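Local coordinates for protein tRNA (guanine(26)-N(2))-dimethyltransferase (Pyrococcus horikoshii, PDB 2DUL) that is a tRNA-modifying enzyme that dimethylates the N2 atom of guanine 26 in tRNAs, probably with S-adenosyl-L-methionine as the methyl donor, at residues R36-V41 / S288-E293; L43-P48 / E284-K289; P169-H174 / H225-F230; Y182-L187 / T197-G202. All coordinates share one frame; numbering follows the deposited sequence.

Contact 1: residues R36-V41 / S288-E293; sequences RDIVVV and SKMVKE
V41 and M290 meet where helix 33-46 passes helix 284-295, and the pair shows how two steeply inclined helices can join through a few aliphatic groups. The axes of the two short segments approach to 10.1 Å, with 108° between their directions. The apolar part of the contact is built on V41, whose CG1 branch is carried away from its own backbone N (chi1 171°) and out toward the partner helix. This methyl lies 3.9 Å from M290 CB, and roughly at right angles to that approach it meets the aliphatic start of E293, with V41 CG1 4.0 Å from E293 CB. M290 leaves its helix extended and then bends at its last torsion (chi3 71°), bringing its terminal methyl to I38: M290 CE is 4.0 Å from I38 CG2, and the two side chains cross at about a right angle.

A second kind of contact sets carbon against backbone carbonyls. V41 CG1 rests 3.4 Å from M290 O. In the same way M290 CE lies 3.7 Å from I38 O, and E293 CG comes up to V41 O. The charged ends on helix 33-46 are engaged away from the joint: D37 pairs with R64 and also accepts from the backbone N of R301, while R36, predicted to bind S-adenosyl-L-methionine, pairs with E8. L309 of helix 302-314 touches both I38 and M290. With methyl and methylene groups set against one another and against backbone carbonyl oxygens, and no polar bond between the segments, the joint depends on fit and on the exclusion of water.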
loop_
_atom_site.group_PDB
_atom_site.type_symbol
_atom_site.label_atom_id
_atom_site.label_comp_id
_atom_site.label_asym_id
_atom_site.label_seq_id
_atom_site.Cartn_x
_atom_site.Cartn_y
_atom_site.Cartn_z
ATOM N N ARG A 36 -5.675 -2.748 -8.554
ATOM C CA ARG A 36 -6.712 -1.774 -8.864
ATOM C C ARG A 36 -8.069 -2.177 -8.274
ATOM O O ARG A 36 -8.855 -1.315 -7.866
ATOM C CB ARG A 36 -6.796 -1.559 -10.380
ATOM C CG ARG A 36 -5.582 -0.808 -10.944
ATOM C CD ARG A 36 -5.711 -0.551 -12.438
ATOM N NE ARG A 36 -5.367 -1.717 -13.253
ATOM C CZ ARG A 36 -4.134 -2.034 -13.639
ATOM N NH1 ARG A 36 -3.101 -1.278 -13.286
ATOM N NH2 ARG A 36 -3.933 -3.105 -14.397
ATOM N N ASP A 37 -8.347 -3.479 -8.209
ATOM C CA ASP A 37 -9.601 -3.936 -7.614
ATOM C C ASP A 37 -9.649 -3.457 -6.162
ATOM O O ASP A 37 -10.666 -2.933 -5.701
ATOM C CB ASP A 37 -9.702 -5.467 -7.595
ATOM C CG ASP A 37 -10.196 -6.057 -8.907
ATOM O OD1 ASP A 37 -10.891 -5.358 -9.677
ATOM O OD2 ASP A 37 -9.902 -7.247 -9.151
ATOM N N ILE A 38 -8.543 -3.662 -5.448
ATOM C CA ILE A 38 -8.449 -3.285 -4.039
ATOM C C ILE A 38 -8.762 -1.810 -3.828
ATOM O O ILE A 38 -9.570 -1.459 -2.964
ATOM C CB ILE A 38 -7.035 -3.597 -3.460
ATOM C CG1 ILE A 38 -6.705 -5.078 -3.657
ATOM C CG2 ILE A 38 -6.977 -3.249 -1.976
ATOM C CD1 ILE A 38 -7.698 -6.023 -3.019
ATOM N N VAL A 39 -8.132 -0.944 -4.614
ATOM C CA VAL A 39 -8.381 0.483 -4.463
ATOM C C VAL A 39 -9.834 0.818 -4.820
ATOM O O VAL A 39 -10.463 1.657 -4.166
ATOM C CB VAL A 39 -7.371 1.336 -5.302
ATOM C CG1 VAL A 39 -7.442 0.973 -6.769
ATOM C CG2 VAL A 39 -7.649 2.816 -5.092
ATOM N N VAL A 40 -10.376 0.155 -5.838
ATOM C CA VAL A 40 -11.767 0.383 -6.233
ATOM C C VAL A 40 -12.680 0.042 -5.055
ATOM O O VAL A 40 -13.624 0.776 -4.750
ATOM C CB VAL A 40 -12.158 -0.488 -7.459
ATOM C CG1 VAL A 40 -13.679 -0.594 -7.585
ATOM C CG2 VAL A 40 -11.585 0.130 -8.725
ATOM N N VAL A 41 -12.385 -1.070 -4.386
ATOM C CA VAL A 41 -13.180 -1.487 -3.238
ATOM C C VAL A 41 -13.100 -0.437 -2.137
ATOM O O VAL A 41 -14.120 -0.015 -1.587
ATOM C CB VAL A 41 -12.690 -2.839 -2.680
ATOM C CG1 VAL A 41 -13.395 -3.147 -1.357
ATOM C CG2 VAL A 41 -12.968 -3.945 -3.691
ATOM N N SER A 288 -12.935 -4.701 7.280
ATOM C CA SER A 288 -14.050 -5.623 7.458
ATOM C C SER A 288 -15.090 -5.236 6.407
ATOM O O SER A 288 -15.634 -6.093 5.710
ATOM C CB SER A 288 -14.635 -5.494 8.869
ATOM O OG SER A 288 -15.647 -6.459 9.094
ATOM N N LYS A 289 -15.344 -3.935 6.286
ATOM C CA LYS A 289 -16.297 -3.429 5.302
ATOM C C LYS A 289 -15.845 -3.748 3.880
ATOM O O LYS A 289 -16.669 -4.011 3.004
ATOM C CB LYS A 289 -16.466 -1.914 5.433
ATOM C CG LYS A 289 -17.274 -1.451 6.632
ATOM C CD LYS A 289 -17.657 0.015 6.476
ATOM C CE LYS A 289 -18.564 0.496 7.598
ATOM N NZ LYS A 289 -17.882 0.473 8.919
ATOM N N MET A 290 -14.534 -3.709 3.652
ATOM C CA MET A 290 -13.976 -3.991 2.333
ATOM C C MET A 290 -14.282 -5.410 1.864
ATOM O O MET A 290 -14.596 -5.631 0.693
ATOM C CB MET A 290 -12.460 -3.762 2.342
ATOM C CG MET A 290 -12.062 -2.293 2.404
ATOM S SD MET A 290 -10.270 -2.057 2.344
ATOM C CE MET A 290 -9.902 -2.479 0.613
ATOM N N VAL A 291 -14.187 -6.375 2.772
ATOM C CA VAL A 291 -14.474 -7.762 2.417
ATOM C C VAL A 291 -15.908 -7.859 1.908
ATOM O O VAL A 291 -16.179 -8.506 0.895
ATOM C CB VAL A 291 -14.308 -8.705 3.633
ATOM C CG1 VAL A 291 -14.810 -10.106 3.283
ATOM C CG2 VAL A 291 -12.846 -8.768 4.042
ATOM N N LYS A 292 -16.816 -7.193 2.614
ATOM C CA LYS A 292 -18.233 -7.195 2.272
ATOM C C LYS A 292 -18.492 -6.454 0.963
ATOM O O LYS A 292 -19.239 -6.932 0.104
ATOM C CB LYS A 292 -19.030 -6.559 3.418
ATOM C CG LYS A 292 -20.544 -6.681 3.310
ATOM C CD LYS A 292 -21.139 -5.615 2.409
ATOM C CE LYS A 292 -22.655 -5.615 2.498
ATOM N NZ LYS A 292 -23.244 -4.516 1.682
ATOM N N GLU A 293 -17.874 -5.286 0.812
ATOM C CA GLU A 293 -18.042 -4.492 -0.398
ATOM C C GLU A 293 -17.515 -5.263 -1.605
ATOM O O GLU A 293 -18.125 -5.251 -2.675
ATOM C CB GLU A 293 -17.290 -3.163 -0.276
ATOM C CG GLU A 293 -17.402 -2.268 -1.511
ATOM C CD GLU A 293 -18.796 -1.690 -1.700
ATOM O OE1 GLU A 293 -19.044 -1.050 -2.746
ATOM O OE2 GLU A 293 -19.642 -1.867 -0.799
#

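Contact 2: residues L43-P48 / E284-K289; sequences LNILNP and EKIVSK
Just behind I45 and L46, which carry helix 33-46 onto I286 and K289, the carbonyl oxygen L43 O is gripped twice by one residue. N47 N donates to L43 O at 2.7 Å, and N47 ND2 comes back to the same L43 O at 3.2 Å, with an N-H...O angle of 146° and the donor 15° from the carbonyl plane. N47 has a positive phi (57°), and the two bonds probably steady the last turn where the chain departs.

Across to helix 284-295 the meeting is mainly aliphatic. I45 straddles K289 with two branches: I45 CD1 reaches K289 CB at 4.0 Å, and I45 CG2 lies 4.1 Å from K289 CD. The two chains cross obliquely, the lysine offering its methylenes while its ammonium end leads away. Beside them L46 CD1 meets I286 CD1 methyl to methyl at 4.2 Å, and I45 CG2 stands more loosely, 4.4 Å from I286 CG2. I218 of strand 213-223 touches both L46 and I286, closing this surface joint from the sheet side. Helix 33-46 leads into strand 50-53 of the class I methyltransferase sheet, and here its end is packed against helix 284-295, from much later in the chain.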
loop_
_atom_site.group_PDB
_atom_site.type_symbol
_atom_site.label_atom_id
_atom_site.label_comp_id
_atom_site.label_asym_id
_atom_site.label_seq_id
_atom_site.Cartn_x
_atom_site.Cartn_y
_atom_site.Cartn_z
ATOM N N LEU A 43 -12.300 2.774 -2.309
ATOM C CA LEU A 43 -12.953 4.024 -2.667
ATOM C C LEU A 43 -14.468 3.950 -2.523
ATOM O O LEU A 43 -15.120 4.967 -2.284
ATOM C CB LEU A 43 -12.567 4.448 -4.090
ATOM C CG LEU A 43 -11.361 5.396 -4.197
ATOM C CD1 LEU A 43 -10.213 4.913 -3.333
ATOM C CD2 LEU A 43 -10.935 5.509 -5.652
ATOM N N ASN A 44 -15.025 2.751 -2.658
ATOM C CA ASN A 44 -16.464 2.570 -2.520
ATOM C C ASN A 44 -16.885 2.628 -1.057
ATOM O O ASN A 44 -18.076 2.648 -0.744
ATOM C CB ASN A 44 -16.893 1.247 -3.153
ATOM C CG ASN A 44 -17.245 1.401 -4.619
ATOM O OD1 ASN A 44 -18.271 1.990 -4.955
ATOM N ND2 ASN A 44 -16.390 0.890 -5.500
ATOM N N ILE A 45 -15.899 2.662 -0.166
ATOM C CA ILE A 45 -16.156 2.750 1.264
ATOM C C ILE A 45 -15.894 4.181 1.719
ATOM O O ILE A 45 -16.717 4.781 2.409
ATOM C CB ILE A 45 -15.235 1.801 2.072
ATOM C CG1 ILE A 45 -15.486 0.347 1.662
ATOM C CG2 ILE A 45 -15.478 1.977 3.565
ATOM C CD1 ILE A 45 -16.908 -0.117 1.881
ATOM N N LEU A 46 -14.748 4.728 1.317
ATOM C CA LEU A 46 -14.366 6.084 1.706
ATOM C C LEU A 46 -15.015 7.193 0.886
ATOM O O LEU A 46 -15.152 8.318 1.365
ATOM C CB LEU A 46 -12.841 6.218 1.683
ATOM C CG LEU A 46 -12.154 5.775 2.983
ATOM C CD1 LEU A 46 -12.797 4.509 3.523
ATOM C CD2 LEU A 46 -10.671 5.564 2.733
ATOM N N ASN A 47 -15.398 6.884 -0.348
ATOM C CA ASN A 47 -16.086 7.847 -1.212
ATOM C C ASN A 47 -15.394 9.185 -1.501
ATOM O O ASN A 47 -16.040 10.235 -1.464
ATOM C CB ASN A 47 -17.471 8.147 -0.626
ATOM C CG ASN A 47 -18.258 6.892 -0.298
ATOM O OD1 ASN A 47 -19.150 6.918 0.551
ATOM N ND2 ASN A 47 -17.945 5.793 -0.977
ATOM N N PRO A 48 -14.083 9.178 -1.802
ATOM C CA PRO A 48 -13.443 10.473 -2.083
ATOM C C PRO A 48 -14.021 11.091 -3.364
ATOM O O PRO A 48 -14.223 10.394 -4.361
ATOM C CB PRO A 48 -11.965 10.105 -2.212
ATOM C CG PRO A 48 -12.021 8.710 -2.777
ATOM C CD PRO A 48 -13.129 8.066 -1.964
ATOM N N GLU A 284 -9.257 -1.933 11.289
ATOM C CA GLU A 284 -10.172 -3.070 11.402
ATOM C C GLU A 284 -11.537 -2.882 10.755
ATOM O O GLU A 284 -11.951 -3.697 9.932
ATOM C CB GLU A 284 -10.391 -3.436 12.870
ATOM C CG GLU A 284 -9.236 -4.149 13.526
ATOM C CD GLU A 284 -9.564 -4.564 14.948
ATOM O OE1 GLU A 284 -10.574 -5.276 15.139
ATOM O OE2 GLU A 284 -8.812 -4.180 15.872
ATOM N N LYS A 285 -12.238 -1.824 11.148
ATOM C CA LYS A 285 -13.571 -1.528 10.618
ATOM C C LYS A 285 -13.607 -1.490 9.094
ATOM O O LYS A 285 -14.356 -2.229 8.459
ATOM C CB LYS A 285 -14.067 -0.174 11.139
ATOM C CG LYS A 285 -14.195 -0.062 12.649
ATOM C CD LYS A 285 -14.587 1.359 13.076
ATOM C CE LYS A 285 -13.475 2.385 12.807
ATOM N NZ LYS A 285 -13.178 2.612 11.353
ATOM N N ILE A 286 -12.793 -0.611 8.517
ATOM C CA ILE A 286 -12.737 -0.434 7.072
ATOM C C ILE A 286 -12.448 -1.725 6.316
ATOM O O ILE A 286 -13.150 -2.061 5.360
ATOM C CB ILE A 286 -11.683 0.638 6.705
ATOM C CG1 ILE A 286 -12.093 1.978 7.321
ATOM C CG2 ILE A 286 -11.555 0.759 5.191
ATOM C CD1 ILE A 286 -11.088 3.092 7.119
ATOM N N VAL A 287 -11.424 -2.456 6.742
ATOM C CA VAL A 287 -11.073 -3.702 6.068
ATOM C C VAL A 287 -12.203 -4.729 6.169
ATOM O O VAL A 287 -12.410 -5.531 5.255
ATOM C CB VAL A 287 -9.769 -4.286 6.639
ATOM C CG1 VAL A 287 -9.538 -5.687 6.093
ATOM C CG2 VAL A 287 -8.595 -3.371 6.262
ATOM N N SER A 288 -12.935 -4.701 7.280
ATOM C CA SER A 288 -14.050 -5.623 7.458
ATOM C C SER A 288 -15.090 -5.236 6.407
ATOM O O SER A 288 -15.634 -6.093 5.710
ATOM C CB SER A 288 -14.635 -5.494 8.869
ATOM O OG SER A 288 -15.647 -6.459 9.094
ATOM N N LYS A 289 -15.344 -3.935 6.286
ATOM C CA LYS A 289 -16.297 -3.429 5.302
ATOM C C LYS A 289 -15.845 -3.748 3.880
ATOM O O LYS A 289 -16.669 -4.011 3.004
ATOM C CB LYS A 289 -16.466 -1.914 5.433
ATOM C CG LYS A 289 -17.274 -1.451 6.632
ATOM C CD LYS A 289 -17.657 0.015 6.476
ATOM C CE LYS A 289 -18.564 0.496 7.598
ATOM N NZ LYS A 289 -17.882 0.473 8.919
#

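Contact 3: residues P169-H174 / H225-F230; sequences PLCGAH and HYFRAF
L170 lies along the ring of F227 and can be followed outward atom by atom. Its CB already meets the far end of the aromatic side chain, 4.0 Å from F227 CZ. From there the chain runs through CG with chi2 at 176°, which stretches CD1 onward over one ring face, off-centre toward the rim. The tip finds the near end of the ring: L170 CD1 is 3.8 Å from F227 CD1 and 3.9 Å from F227 CG. Taken to the ring centre, the distance from L170 CD1 is 4.0 Å, 20° off the normal, a good CH-pi geometry. The two side chains thus slide past each other in opposite directions, the root of each beside the tip of the other. The other branch, L170 CD2, turns to Y182.

C171 approaches the same ring quite differently. Its SG lies in the ring plane, 3.9 Å from F227 CZ, which makes an edge-on sulfur-aromatic contact. The chain then turns sharply at G172, where a positive phi and a Schellman motif end helix 167-170. F227 also meets Y222 edge-to-face and touches T197 of helix 192-209. Were the ring of F227 replaced by an alanine's methyl, L170 CD1 would probably face a gap, and C171 SG and Y222 would lose their aromatic partner. F227 sits on strand 226-235, the antiparallel strand that lies between strands 158-164 and 213-223, an insertion that is a hallmark of the class I methyltransferase sheet.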
loop_
_atom_site.group_PDB
_atom_site.type_symbol
_atom_site.label_atom_id
_atom_site.label_comp_id
_atom_site.label_asym_id
_atom_site.label_seq_id
_atom_site.Cartn_x
_atom_site.Cartn_y
_atom_site.Cartn_z
ATOM N N PRO A 169 15.313 -2.753 -2.265
ATOM C CA PRO A 169 15.814 -1.969 -1.137
ATOM C C PRO A 169 14.964 -2.168 0.119
ATOM O O PRO A 169 15.490 -2.206 1.228
ATOM C CB PRO A 169 15.771 -0.537 -1.670
ATOM C CG PRO A 169 14.575 -0.557 -2.558
ATOM C CD PRO A 169 14.715 -1.878 -3.290
ATOM N N LEU A 170 13.653 -2.319 -0.056
ATOM C CA LEU A 170 12.764 -2.504 1.088
ATOM C C LEU A 170 12.909 -3.865 1.769
ATOM O O LEU A 170 12.575 -4.016 2.946
ATOM C CB LEU A 170 11.307 -2.280 0.670
ATOM C CG LEU A 170 10.963 -0.828 0.321
ATOM C CD1 LEU A 170 9.529 -0.737 -0.171
ATOM C CD2 LEU A 170 11.165 0.053 1.549
ATOM N N CYS A 171 13.404 -4.858 1.038
ATOM C CA CYS A 171 13.576 -6.178 1.623
ATOM C C CYS A 171 14.990 -6.449 2.105
ATOM O O CYS A 171 15.301 -7.557 2.536
ATOM C CB CYS A 171 13.134 -7.263 0.646
ATOM S SG CYS A 171 11.429 -7.757 0.920
ATOM N N GLY A 172 15.845 -5.435 2.029
ATOM C CA GLY A 172 17.209 -5.593 2.502
ATOM C C GLY A 172 18.270 -6.059 1.521
ATOM O O GLY A 172 19.447 -6.079 1.872
ATOM N N ALA A 173 17.881 -6.435 0.305
ATOM C CA ALA A 173 18.863 -6.888 -0.681
ATOM C C ALA A 173 19.811 -5.751 -1.075
ATOM O O ALA A 173 21.016 -5.965 -1.228
ATOM C CB ALA A 173 18.156 -7.434 -1.916
ATOM N N HIS A 174 19.257 -4.550 -1.238
ATOM C CA HIS A 174 20.028 -3.359 -1.602
ATOM C C HIS A 174 19.940 -2.354 -0.450
ATOM O O HIS A 174 19.217 -1.359 -0.535
ATOM C CB HIS A 174 19.455 -2.720 -2.873
ATOM C CG HIS A 174 19.551 -3.586 -4.092
ATOM N ND1 HIS A 174 19.079 -3.188 -5.325
ATOM C CD2 HIS A 174 20.070 -4.825 -4.272
ATOM C CE1 HIS A 174 19.303 -4.143 -6.210
ATOM N NE2 HIS A 174 19.903 -5.147 -5.596
ATOM N N HIS A 225 5.690 -9.172 -4.541
ATOM C CA HIS A 225 6.788 -8.239 -4.727
ATOM C C HIS A 225 6.469 -6.756 -4.871
ATOM O O HIS A 225 7.221 -6.013 -5.502
ATOM C CB HIS A 225 7.646 -8.710 -5.900
ATOM C CG HIS A 225 8.191 -10.091 -5.714
ATOM N ND1 HIS A 225 8.977 -10.441 -4.637
ATOM C CD2 HIS A 225 8.040 -11.218 -6.450
ATOM C CE1 HIS A 225 9.284 -11.723 -4.715
ATOM N NE2 HIS A 225 8.728 -12.217 -5.807
ATOM N N TYR A 226 5.348 -6.322 -4.306
ATOM C CA TYR A 226 5.025 -4.909 -4.330
ATOM C C TYR A 226 4.430 -4.542 -2.978
ATOM O O TYR A 226 3.743 -5.345 -2.351
ATOM C CB TYR A 226 4.097 -4.548 -5.506
ATOM C CG TYR A 226 2.629 -4.892 -5.390
ATOM C CD1 TYR A 226 1.795 -4.204 -4.507
ATOM C CD2 TYR A 226 2.054 -5.853 -6.226
ATOM C CE1 TYR A 226 0.423 -4.457 -4.463
ATOM C CE2 TYR A 226 0.682 -6.117 -6.191
ATOM C CZ TYR A 226 -0.130 -5.413 -5.308
ATOM O OH TYR A 226 -1.491 -5.653 -5.278
ATOM N N PHE A 227 4.744 -3.339 -2.520
ATOM C CA PHE A 227 4.271 -2.859 -1.230
ATOM C C PHE A 227 3.218 -1.788 -1.452
ATOM O O PHE A 227 3.392 -0.900 -2.289
ATOM C CB PHE A 227 5.452 -2.312 -0.431
ATOM C CG PHE A 227 6.576 -3.300 -0.269
ATOM C CD1 PHE A 227 7.404 -3.617 -1.346
ATOM C CD2 PHE A 227 6.791 -3.934 0.950
ATOM C CE1 PHE A 227 8.432 -4.552 -1.210
ATOM C CE2 PHE A 227 7.815 -4.871 1.099
ATOM C CZ PHE A 227 8.638 -5.181 0.016
ATOM N N ARG A 228 2.134 -1.876 -0.688
ATOM C CA ARG A 228 1.005 -0.960 -0.807
ATOM C C ARG A 228 0.647 -0.318 0.532
ATOM O O ARG A 228 0.574 -0.996 1.556
ATOM C CB ARG A 228 -0.218 -1.735 -1.308
ATOM C CG ARG A 228 -0.781 -1.319 -2.652
ATOM C CD ARG A 228 -1.245 0.127 -2.671
ATOM N NE ARG A 228 -2.255 0.347 -3.705
ATOM C CZ ARG A 228 -2.493 1.520 -4.286
ATOM N NH1 ARG A 228 -1.787 2.589 -3.943
ATOM N NH2 ARG A 228 -3.451 1.625 -5.196
ATOM N N ALA A 229 0.393 0.985 0.519
ATOM C CA ALA A 229 0.025 1.679 1.746
ATOM C C ALA A 229 -1.048 2.727 1.504
ATOM O O ALA A 229 -0.873 3.633 0.683
ATOM C CB ALA A 229 1.255 2.336 2.371
ATOM N N PHE A 230 -2.162 2.589 2.217
ATOM C CA PHE A 230 -3.254 3.545 2.130
ATOM C C PHE A 230 -3.299 4.254 3.479
ATOM O O PHE A 230 -3.490 3.610 4.512
ATOM C CB PHE A 230 -4.599 2.846 1.889
ATOM C CG PHE A 230 -4.713 2.180 0.548
ATOM C CD1 PHE A 230 -4.530 0.807 0.419
ATOM C CD2 PHE A 230 -5.005 2.929 -0.587
ATOM C CE1 PHE A 230 -4.635 0.183 -0.827
ATOM C CE2 PHE A 230 -5.113 2.317 -1.842
ATOM C CZ PHE A 230 -4.928 0.941 -1.962
#

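Contact 4: residues Y182-L187 / T197-G202; sequences YLAVPL and TRILVG
I199 is the bump of this contact, and the loop leaving helix 175-182 bends around it to supply the hollow. Y182, A184 and P186 form successive parts of that curved wall, and the two branches of the isoleucine fill separate parts of it. With chi1 at -76°, CG1 sits beside the backbone N and CG2 is the branch anti to it. This short branch settles between two beta carbons: I199 CG2 is 3.8 Å from Y182 CB and 3.9 Å from A184 CB. It also approaches the root of the tyrosine ring obliquely, with I199 CG2 4.2 Å from Y182 CG, and the two side chains cross at about a right angle.

The longer branch is extended, its chi2 of 171° driving CD1 further along the loop to the proline. There I199 CD1 lies 3.9 Å from P186 CA and 4.2 Å from P186 CB, while V185 turns its side chain away. L183 leaves the helix with positive phi, a turn that probably helps Y182 and A184 both face I199. Truncating I199 to an alanine removes both branches and would probably leave Y182, A184 and P186 packing against a gap. R206, further along helix 192-209, donates hydrogen bonds to Y182 O and L183 O and so ties the loop to the helix. This is a helix-loop joint on the side of helix 192-209 that carries I199, while T197 and L200 meet strand 226-235, as in the layered alpha-beta architecture of class I methyltransferases.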
loop_
_atom_site.group_PDB
_atom_site.type_symbol
_atom_site.label_atom_id
_atom_site.label_comp_id
_atom_site.label_asym_id
_atom_site.label_seq_id
_atom_site.Cartn_x
_atom_site.Cartn_y
_atom_site.Cartn_z
ATOM N N TYR A 182 14.619 5.538 1.266
ATOM C CA TYR A 182 13.709 5.504 2.405
ATOM C C TYR A 182 14.257 5.974 3.741
ATOM O O TYR A 182 13.523 5.992 4.730
ATOM C CB TYR A 182 13.153 4.084 2.550
ATOM C CG TYR A 182 12.414 3.645 1.312
ATOM C CD1 TYR A 182 11.123 4.100 1.058
ATOM C CD2 TYR A 182 13.024 2.822 0.358
ATOM C CE1 TYR A 182 10.451 3.755 -0.108
ATOM C CE2 TYR A 182 12.355 2.469 -0.823
ATOM C CZ TYR A 182 11.070 2.944 -1.043
ATOM O OH TYR A 182 10.396 2.635 -2.198
ATOM N N LEU A 183 15.529 6.355 3.772
ATOM C CA LEU A 183 16.166 6.819 5.000
ATOM C C LEU A 183 15.882 5.866 6.170
ATOM O O LEU A 183 15.471 6.283 7.259
ATOM C CB LEU A 183 15.691 8.245 5.325
ATOM C CG LEU A 183 16.077 9.288 4.264
ATOM C CD1 LEU A 183 15.476 10.646 4.619
ATOM C CD2 LEU A 183 17.605 9.385 4.170
ATOM N N ALA A 184 16.106 4.578 5.932
ATOM C CA ALA A 184 15.882 3.550 6.941
ATOM C C ALA A 184 16.782 2.349 6.653
ATOM O O ALA A 184 17.145 2.104 5.499
ATOM C CB ALA A 184 14.408 3.115 6.931
ATOM N N VAL A 185 17.139 1.619 7.709
ATOM C CA VAL A 185 17.978 0.426 7.616
ATOM C C VAL A 185 17.046 -0.788 7.515
ATOM O O VAL A 185 16.327 -1.116 8.464
ATOM C CB VAL A 185 18.881 0.283 8.874
ATOM C CG1 VAL A 185 19.771 -0.944 8.748
ATOM C CG2 VAL A 185 19.730 1.544 9.055
ATOM N N PRO A 186 17.048 -1.474 6.360
ATOM C CA PRO A 186 16.192 -2.644 6.145
ATOM C C PRO A 186 16.671 -3.935 6.809
ATOM O O PRO A 186 17.856 -4.100 7.107
ATOM C CB PRO A 186 16.158 -2.757 4.625
ATOM C CG PRO A 186 17.572 -2.414 4.266
ATOM C CD PRO A 186 17.886 -1.214 5.172
ATOM N N LEU A 187 15.728 -4.843 7.032
ATOM C CA LEU A 187 16.018 -6.138 7.634
ATOM C C LEU A 187 15.685 -7.236 6.631
ATOM O O LEU A 187 14.535 -7.384 6.221
ATOM C CB LEU A 187 15.185 -6.345 8.902
ATOM C CG LEU A 187 15.254 -7.759 9.502
ATOM C CD1 LEU A 187 16.684 -8.096 9.887
ATOM C CD2 LEU A 187 14.339 -7.853 10.714
ATOM N N THR A 197 7.170 -3.100 4.459
ATOM C CA THR A 197 5.864 -2.457 4.467
ATOM C C THR A 197 5.827 -1.387 5.563
ATOM O O THR A 197 5.296 -0.297 5.355
ATOM C CB THR A 197 4.729 -3.491 4.704
ATOM O OG1 THR A 197 4.685 -4.412 3.608
ATOM C CG2 THR A 197 3.385 -2.802 4.811
ATOM N N ARG A 198 6.404 -1.695 6.722
ATOM C CA ARG A 198 6.432 -0.737 7.825
ATOM C C ARG A 198 7.403 0.403 7.543
ATOM O O ARG A 198 7.218 1.511 8.042
ATOM C CB ARG A 198 6.787 -1.440 9.140
ATOM C CG ARG A 198 5.635 -2.274 9.672
ATOM C CD ARG A 198 5.987 -3.039 10.935
ATOM N NE ARG A 198 4.848 -3.858 11.345
ATOM C CZ ARG A 198 3.780 -3.396 11.988
ATOM N NH1 ARG A 198 2.792 -4.224 12.300
ATOM N NH2 ARG A 198 3.707 -2.114 12.342
ATOM N N ILE A 199 8.437 0.136 6.744
ATOM C CA ILE A 199 9.387 1.180 6.370
ATOM C C ILE A 199 8.656 2.170 5.460
ATOM O O ILE A 199 8.798 3.385 5.601
ATOM C CB ILE A 199 10.627 0.607 5.618
ATOM C CG1 ILE A 199 11.566 -0.079 6.617
ATOM C CG2 ILE A 199 11.386 1.741 4.907
ATOM C CD1 ILE A 199 12.704 -0.862 5.969
ATOM N N LEU A 200 7.852 1.648 4.539
ATOM C CA LEU A 200 7.096 2.500 3.622
ATOM C C LEU A 200 6.129 3.396 4.401
ATOM O O LEU A 200 6.055 4.599 4.165
ATOM C CB LEU A 200 6.292 1.645 2.640
ATOM C CG LEU A 200 6.056 2.152 1.212
ATOM C CD1 LEU A 200 4.820 1.456 0.650
ATOM C CD2 LEU A 200 5.881 3.653 1.181
ATOM N N VAL A 201 5.367 2.805 5.316
ATOM C CA VAL A 201 4.422 3.597 6.100
ATOM C C VAL A 201 5.191 4.635 6.906
ATOM O O VAL A 201 4.791 5.798 6.987
ATOM C CB VAL A 201 3.609 2.711 7.067
ATOM C CG1 VAL A 201 2.707 3.585 7.944
ATOM C CG2 VAL A 201 2.769 1.706 6.265
ATOM N N GLY A 202 6.305 4.201 7.487
ATOM C CA GLY A 202 7.127 5.085 8.288
ATOM C C GLY A 202 7.688 6.293 7.555
ATOM O O GLY A 202 7.775 7.378 8.132
#

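How the contacts relate
The four contacts form two pairs. Contacts 1 and 2 share helices 33-46 and 284-295, with centres 7 Å apart; contacts 3 and 4, centres 8 Å apart, adjoin where F227 meets T197 and P169 meets P186. Contacts 1 and 4 lie about 26 Å apart, centre to centre, on opposite sides of the chain's centre. Strand 226-235 bridges the pairs: R228 and F230 pack against V39 of helix 33-46, whereas F227 faces helix 192-209. Along the chain, contact 4 nests inside contact 3, and both nest inside the loops closed by contacts 1 and 2, which fasten the early helix of the methyltransferase core to a much later one.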